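PDB 2FGQ: outer membrane porin protein 32 from Delftia acidovorans, which forms homotrimeric, anion-selective channels across the outer membrane, probably letting small anionic solutes such as dicarboxylates through. Local coordinates for residues A[104-109]-A[256-261]; A[290-295]-A[320-325]. One frame throughout, in Å; residues are numbered along the deposited sequence.

Contact 1: A[104-109]-A[256-261]; sequences YDLFSA and KLQYAL. With SO4 (sulfate ion), chain F.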
loop_
_atom_site.group_PDB
_atom_site.type_symbol
_atom_site.label_atom_id
_atom_site.label_comp_id
_atom_site.label_asym_id
_atom_site.label_seq_id
_atom_site.Cartn_x
_atom_site.Cartn_y
_atom_site.Cartn_z
ATOM N N TYR A 104 -22.972 -16.839 -11.637
ATOM C CA TYR A 104 -23.306 -18.039 -12.409
ATOM C C TYR A 104 -22.083 -18.856 -12.862
ATOM O O TYR A 104 -22.212 -19.968 -13.355
ATOM C CB TYR A 104 -24.179 -17.666 -13.616
ATOM C CG TYR A 104 -25.457 -17.042 -13.174
ATOM C CD1 TYR A 104 -26.471 -17.828 -12.660
ATOM C CD2 TYR A 104 -25.634 -15.664 -13.200
ATOM C CE1 TYR A 104 -27.606 -17.269 -12.184
ATOM C CE2 TYR A 104 -26.784 -15.089 -12.760
ATOM C CZ TYR A 104 -27.783 -15.892 -12.226
ATOM O OH TYR A 104 -28.959 -15.320 -11.765
ATOM N N ASP A 105 -20.894 -18.289 -12.690
ATOM C CA ASP A 105 -19.656 -18.971 -12.985
ATOM C C ASP A 105 -19.283 -19.858 -11.800
ATOM O O ASP A 105 -19.079 -19.369 -10.694
ATOM C CB ASP A 105 -18.593 -17.891 -13.163
ATOM C CG ASP A 105 -17.271 -18.391 -13.654
ATOM O OD1 ASP A 105 -17.006 -19.591 -13.814
ATOM O OD2 ASP A 105 -16.395 -17.534 -13.934
ATOM N N LEU A 106 -19.168 -21.155 -12.027
ATOM C CA LEU A 106 -18.877 -22.071 -10.937
ATOM C C LEU A 106 -17.475 -21.967 -10.373
ATOM O O LEU A 106 -17.210 -22.470 -9.272
ATOM C CB LEU A 106 -19.134 -23.487 -11.419
ATOM C CG LEU A 106 -20.524 -24.091 -11.216
ATOM C CD1 LEU A 106 -21.620 -23.127 -10.976
ATOM C CD2 LEU A 106 -20.784 -25.027 -12.339
ATOM N N PHE A 107 -16.601 -21.295 -11.127
ATOM C CA PHE A 107 -15.208 -21.071 -10.745
ATOM C C PHE A 107 -14.997 -19.643 -10.287
ATOM O O PHE A 107 -13.869 -19.232 -10.044
ATOM C CB PHE A 107 -14.297 -21.415 -11.914
ATOM C CG PHE A 107 -14.195 -22.876 -12.141
ATOM C CD1 PHE A 107 -13.299 -23.628 -11.397
ATOM C CD2 PHE A 107 -15.010 -23.506 -13.039
ATOM C CE1 PHE A 107 -13.216 -24.980 -11.604
ATOM C CE2 PHE A 107 -14.942 -24.888 -13.221
ATOM C CZ PHE A 107 -14.057 -25.609 -12.505
ATOM N N SER A 108 -16.091 -18.907 -10.157
ATOM C CA SER A 108 -16.088 -17.634 -9.385
ATOM C C SER A 108 -15.161 -16.589 -9.975
ATOM O O SER A 108 -14.538 -15.797 -9.227
ATOM C CB SER A 108 -15.705 -17.878 -7.933
ATOM O OG SER A 108 -16.400 -18.977 -7.376
ATOM N N ALA A 109 -15.087 -16.566 -11.297
ATOM C CA ALA A 109 -14.395 -15.543 -12.035
ATOM C C ALA A 109 -12.934 -15.482 -11.602
ATOM O O ALA A 109 -12.312 -14.444 -11.719
ATOM C CB ALA A 109 -15.076 -14.148 -11.857
ATOM N N LYS A 256 -16.594 -29.777 -9.814
ATOM C CA LYS A 256 -17.137 -28.778 -10.732
ATOM C C LYS A 256 -16.652 -29.038 -12.149
ATOM O O LYS A 256 -15.498 -29.374 -12.374
ATOM C CB LYS A 256 -16.687 -27.346 -10.351
ATOM C CG LYS A 256 -16.913 -26.894 -8.948
ATOM C CD LYS A 256 -16.076 -25.628 -8.712
ATOM C CE LYS A 256 -16.036 -25.235 -7.316
ATOM N NZ LYS A 256 -15.441 -23.868 -7.241
ATOM N N LEU A 257 -17.542 -28.844 -13.122
ATOM C CA LEU A 257 -17.232 -29.010 -14.523
ATOM C C LEU A 257 -17.902 -27.882 -15.302
ATOM O O LEU A 257 -19.094 -27.640 -15.131
ATOM C CB LEU A 257 -17.796 -30.354 -14.980
ATOM C CG LEU A 257 -17.275 -31.241 -16.090
ATOM C CD1 LEU A 257 -18.365 -31.935 -16.952
ATOM C CD2 LEU A 257 -16.086 -30.841 -16.856
ATOM N N GLN A 258 -17.134 -27.205 -16.147
ATOM C CA GLN A 258 -17.675 -26.084 -16.906
ATOM C C GLN A 258 -17.138 -26.088 -18.312
ATOM O O GLN A 258 -15.954 -26.341 -18.537
ATOM C CB GLN A 258 -17.319 -24.783 -16.216
ATOM C CG GLN A 258 -18.137 -23.588 -16.662
ATOM C CD GLN A 258 -18.006 -22.430 -15.657
ATOM O OE1 GLN A 258 -17.216 -21.490 -15.872
ATOM N NE2 GLN A 258 -18.770 -22.494 -14.585
ATOM N N TYR A 259 -18.036 -25.831 -19.253
ATOM C CA TYR A 259 -17.707 -25.689 -20.661
ATOM C C TYR A 259 -18.006 -24.270 -21.099
ATOM O O TYR A 259 -19.036 -23.719 -20.720
ATOM C CB TYR A 259 -18.568 -26.681 -21.510
ATOM C CG TYR A 259 -18.421 -26.440 -22.999
ATOM C CD1 TYR A 259 -17.359 -26.962 -23.707
ATOM C CD2 TYR A 259 -19.323 -25.607 -23.680
ATOM C CE1 TYR A 259 -17.198 -26.687 -25.068
ATOM C CE2 TYR A 259 -19.186 -25.347 -25.036
ATOM C CZ TYR A 259 -18.115 -25.882 -25.721
ATOM O OH TYR A 259 -17.958 -25.621 -27.071
ATOM N N ALA A 260 -17.137 -23.668 -21.902
ATOM C CA ALA A 260 -17.374 -22.339 -22.435
ATOM C C ALA A 260 -16.937 -22.263 -23.895
ATOM O O ALA A 260 -16.081 -23.013 -24.372
ATOM C CB ALA A 260 -16.638 -21.276 -21.615
ATOM N N LEU A 261 -17.594 -21.365 -24.605
ATOM C CA LEU A 261 -17.288 -21.074 -25.986
ATOM C C LEU A 261 -17.227 -19.548 -26.164
ATOM O O LEU A 261 -18.131 -18.832 -25.710
ATOM C CB LEU A 261 -18.415 -21.661 -26.856
ATOM C CG LEU A 261 -18.321 -21.469 -28.378
ATOM C CD1 LEU A 261 -18.701 -20.162 -28.851
ATOM C CD2 LEU A 261 -17.033 -21.839 -28.965
HETATM S S SO4 F . -16.111 -22.979 -3.764
HETATM O O1 SO4 F . -15.734 -23.754 -2.575
HETATM O O2 SO4 F . -16.660 -23.876 -4.793
HETATM O O3 SO4 F . -17.162 -22.025 -3.387
HETATM O O4 SO4 F . -14.953 -22.250 -4.295
#
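K256 reaches from the barrel wall to the loop segment 104-109, its side chain running into the channel. CB lies 3.8 Å from CZ of F107. CG stands anti to the carbonyl carbon (chi1 -52°) and the rest of the chain is extended, which carries CD over one face of the F107 ring, 4.1 Å above its plane and offset toward the rim. CE passes the backbone O of L106, and NZ then gives that oxygen a hydrogen bond of 3.0 Å, lying in the carbonyl plane. The same ammonium holds a sulfate ion, probably from the crystallisation liquor, through O2 at 2.7 Å from NZ, with a second, weak bond to O4; R329 also binds this sulfate. Two basic side chains around one anion are consistent with an anion-selective pore.

The segment belongs to the long loop that folds into the barrel in general porins and narrows the channel, and A109, the last residue of the segment, touches the bound D-malate. Here the loop makes a type I turn from D105 to S108. D105 OD1 accepts from F107 N, closing an Asx turn, while OD2 takes the amide of A109 and also that of F115; F107 N and A109 N both come from above the carboxylate plane. Replaced by an alanine, D105 would lose its carboxylate, which would probably leave the amides of F107, A109 and F115 without their shared acceptor and the turn beside the malate pocket freer to shift.

Q258, the next inward-facing residue of the strand, brings CB to the edge of the F107 ring, in its plane and 3.8 Å from CE2. Its amide plane stands 85° from the ring, and its end comes up to D105 and L106, the first two residues of the turn.

Contact 2: A[290-295]-A[320-325]; sequences GNLAFL and SQTGVQ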
loop_
_atom_site.group_PDB
_atom_site.type_symbol
_atom_site.label_atom_id
_atom_site.label_comp_id
_atom_site.label_asym_id
_atom_site.label_seq_id
_atom_site.Cartn_x
_atom_site.Cartn_y
_atom_site.Cartn_z
ATOM N N GLY A 290 -7.903 -28.266 -6.668
ATOM C CA GLY A 290 -7.247 -28.470 -7.939
ATOM C C GLY A 290 -8.141 -28.105 -9.092
ATOM O O GLY A 290 -9.343 -28.375 -9.046
ATOM N N ASN A 291 -7.550 -27.463 -10.087
ATOM C CA ASN A 291 -8.206 -27.101 -11.330
ATOM C C ASN A 291 -7.408 -27.670 -12.493
ATOM O O ASN A 291 -6.171 -27.593 -12.480
ATOM C CB ASN A 291 -8.217 -25.582 -11.494
ATOM C CG ASN A 291 -8.965 -24.868 -10.424
ATOM O OD1 ASN A 291 -8.556 -23.746 -10.020
ATOM N ND2 ASN A 291 -10.081 -25.400 -10.028
ATOM N N LEU A 292 -8.112 -28.257 -13.464
ATOM C CA LEU A 292 -7.523 -28.768 -14.692
ATOM C C LEU A 292 -8.304 -28.171 -15.833
ATOM O O LEU A 292 -9.518 -28.363 -15.898
ATOM C CB LEU A 292 -7.656 -30.308 -14.740
ATOM C CG LEU A 292 -7.223 -31.032 -16.007
ATOM C CD1 LEU A 292 -5.763 -30.807 -16.341
ATOM C CD2 LEU A 292 -7.524 -32.531 -15.870
ATOM N N ALA A 293 -7.634 -27.519 -16.761
ATOM C CA ALA A 293 -8.343 -26.878 -17.865
ATOM C C ALA A 293 -7.691 -27.130 -19.207
ATOM O O ALA A 293 -6.480 -27.317 -19.335
ATOM C CB ALA A 293 -8.414 -25.415 -17.627
ATOM N N PHE A 294 -8.539 -27.112 -20.227
ATOM C CA PHE A 294 -8.125 -27.315 -21.608
ATOM C C PHE A 294 -8.811 -26.250 -22.429
ATOM O O PHE A 294 -10.026 -26.147 -22.391
ATOM C CB PHE A 294 -8.544 -28.719 -22.099
ATOM C CG PHE A 294 -8.100 -29.030 -23.494
ATOM C CD1 PHE A 294 -6.757 -29.202 -23.782
ATOM C CD2 PHE A 294 -9.045 -29.159 -24.528
ATOM C CE1 PHE A 294 -6.342 -29.497 -25.092
ATOM C CE2 PHE A 294 -8.644 -29.437 -25.831
ATOM C CZ PHE A 294 -7.291 -29.629 -26.109
ATOM N N LEU A 295 -8.028 -25.467 -23.154
ATOM C CA LEU A 295 -8.500 -24.371 -23.954
ATOM C C LEU A 295 -8.048 -24.618 -25.395
ATOM O O LEU A 295 -6.871 -24.666 -25.695
ATOM C CB LEU A 295 -7.935 -23.053 -23.443
ATOM C CG LEU A 295 -8.296 -21.706 -24.047
ATOM C CD1 LEU A 295 -9.782 -21.462 -24.034
ATOM C CD2 LEU A 295 -7.561 -20.538 -23.324
ATOM N N SER A 320 -3.927 -25.272 -28.793
ATOM C CA SER A 320 -4.631 -25.715 -27.620
ATOM C C SER A 320 -3.646 -25.590 -26.465
ATOM O O SER A 320 -2.449 -25.833 -26.628
ATOM C CB SER A 320 -5.047 -27.174 -27.760
ATOM O OG SER A 320 -6.013 -27.322 -28.797
ATOM N N GLN A 321 -4.154 -25.258 -25.294
ATOM C CA GLN A 321 -3.340 -25.120 -24.091
ATOM C C GLN A 321 -3.992 -25.893 -22.944
ATOM O O GLN A 321 -5.199 -25.886 -22.768
ATOM C CB GLN A 321 -3.254 -23.655 -23.742
ATOM C CG GLN A 321 -2.220 -23.285 -22.691
ATOM C CD GLN A 321 -2.450 -21.867 -22.126
ATOM O OE1 GLN A 321 -1.491 -21.118 -21.827
ATOM N NE2 GLN A 321 -3.706 -21.515 -21.979
ATOM N N THR A 322 -3.163 -26.570 -22.164
ATOM C CA THR A 322 -3.592 -27.257 -20.977
ATOM C C THR A 322 -2.985 -26.576 -19.771
ATOM O O THR A 322 -1.820 -26.199 -19.785
ATOM C CB THR A 322 -3.125 -28.722 -21.046
ATOM O OG1 THR A 322 -3.655 -29.322 -22.237
ATOM C CG2 THR A 322 -3.697 -29.551 -19.917
ATOM N N GLY A 323 -3.768 -26.477 -18.718
ATOM C CA GLY A 323 -3.289 -25.892 -17.472
ATOM C C GLY A 323 -3.772 -26.633 -16.260
ATOM O O GLY A 323 -4.806 -27.306 -16.270
ATOM N N VAL A 324 -2.992 -26.514 -15.196
ATOM C CA VAL A 324 -3.281 -27.155 -13.924
ATOM C C VAL A 324 -2.942 -26.145 -12.815
ATOM O O VAL A 324 -1.927 -25.435 -12.897
ATOM C CB VAL A 324 -2.370 -28.411 -13.705
ATOM C CG1 VAL A 324 -2.756 -29.119 -12.413
ATOM C CG2 VAL A 324 -2.452 -29.317 -14.867
ATOM N N GLN A 325 -3.752 -26.140 -11.759
ATOM C CA GLN A 325 -3.474 -25.358 -10.532
ATOM C C GLN A 325 -3.822 -26.256 -9.368
ATOM O O GLN A 325 -4.896 -26.884 -9.360
ATOM C CB GLN A 325 -4.385 -24.129 -10.398
ATOM C CG GLN A 325 -4.110 -23.014 -11.270
ATOM C CD GLN A 325 -5.094 -21.870 -11.085
ATOM O OE1 GLN A 325 -6.301 -22.111 -11.043
ATOM N NE2 GLN A 325 -4.589 -20.645 -11.023
#
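N291 and Q325 exchange backbone hydrogen bonds at one end of this pairing: N291 N gives to Q325 O at 2.8 Å, and Q325 N gives back to N291 O. The same two-way exchange recurs at A293 with G323 and at L295 with Q321, where L295 N meets Q321 O 2.9 Å away, nearly head-on to the carbonyl. In the non-hydrogen-bonded pairs between them the CA atoms lie closer, and CA-H...O contacts fill in, such as T322 CA to A293 O at 3.3 Å.

Segments 290-295 and 320-325 run antiparallel at 175°; their strands, 286-297 and 320-331, are the last two of the sixteen-stranded porin barrel. L292, F294, T322 and V324 lie on its outer surface. There CD1 of L292 packs on CG2 of V324 at 3.9 Å. F294 swings its ring toward the neighbouring strand, with CG anti to the backbone N (chi1 -177°), and meets OG1 of T322 at its edge, 3.5 Å from CD1; farther out, CZ lies 3.7 Å from CB of S320.

N291, A293, L295, Q321 and Q325 project from the channel side, with the amide planes of N291 and Q325 turned 38° apart. Beyond this shell, F107 of the infolded loop packs on N291, and I112 N bonds to OE1 of Q325. Strand 269-281 pairs along the other edge of 290-295, and strand 4-17 along the other edge of 320-325 through Y16, closing the barrel.

How the contacts relate
Both contacts use the same closed sheet, but in different ways. Contact 2 is wall against wall: two neighbouring strands share regular backbone bonds, with side chains on both barrel faces. Contact 1 joins the wall to the infolded loop, so side chains carry it and its chemistry is that of the pore: charge, carbonyl oxygen and a bound anion. Both are partly buried; the centre of contact 1 is about 11 Å from that of the chain, and the centre of contact 2 about 18 Å. Their centres are about 13 Å apart. They meet where the F107 ring packs against the N291 side chain, and strand 269-281 lies between 253-264 and 286-297, bonding to both.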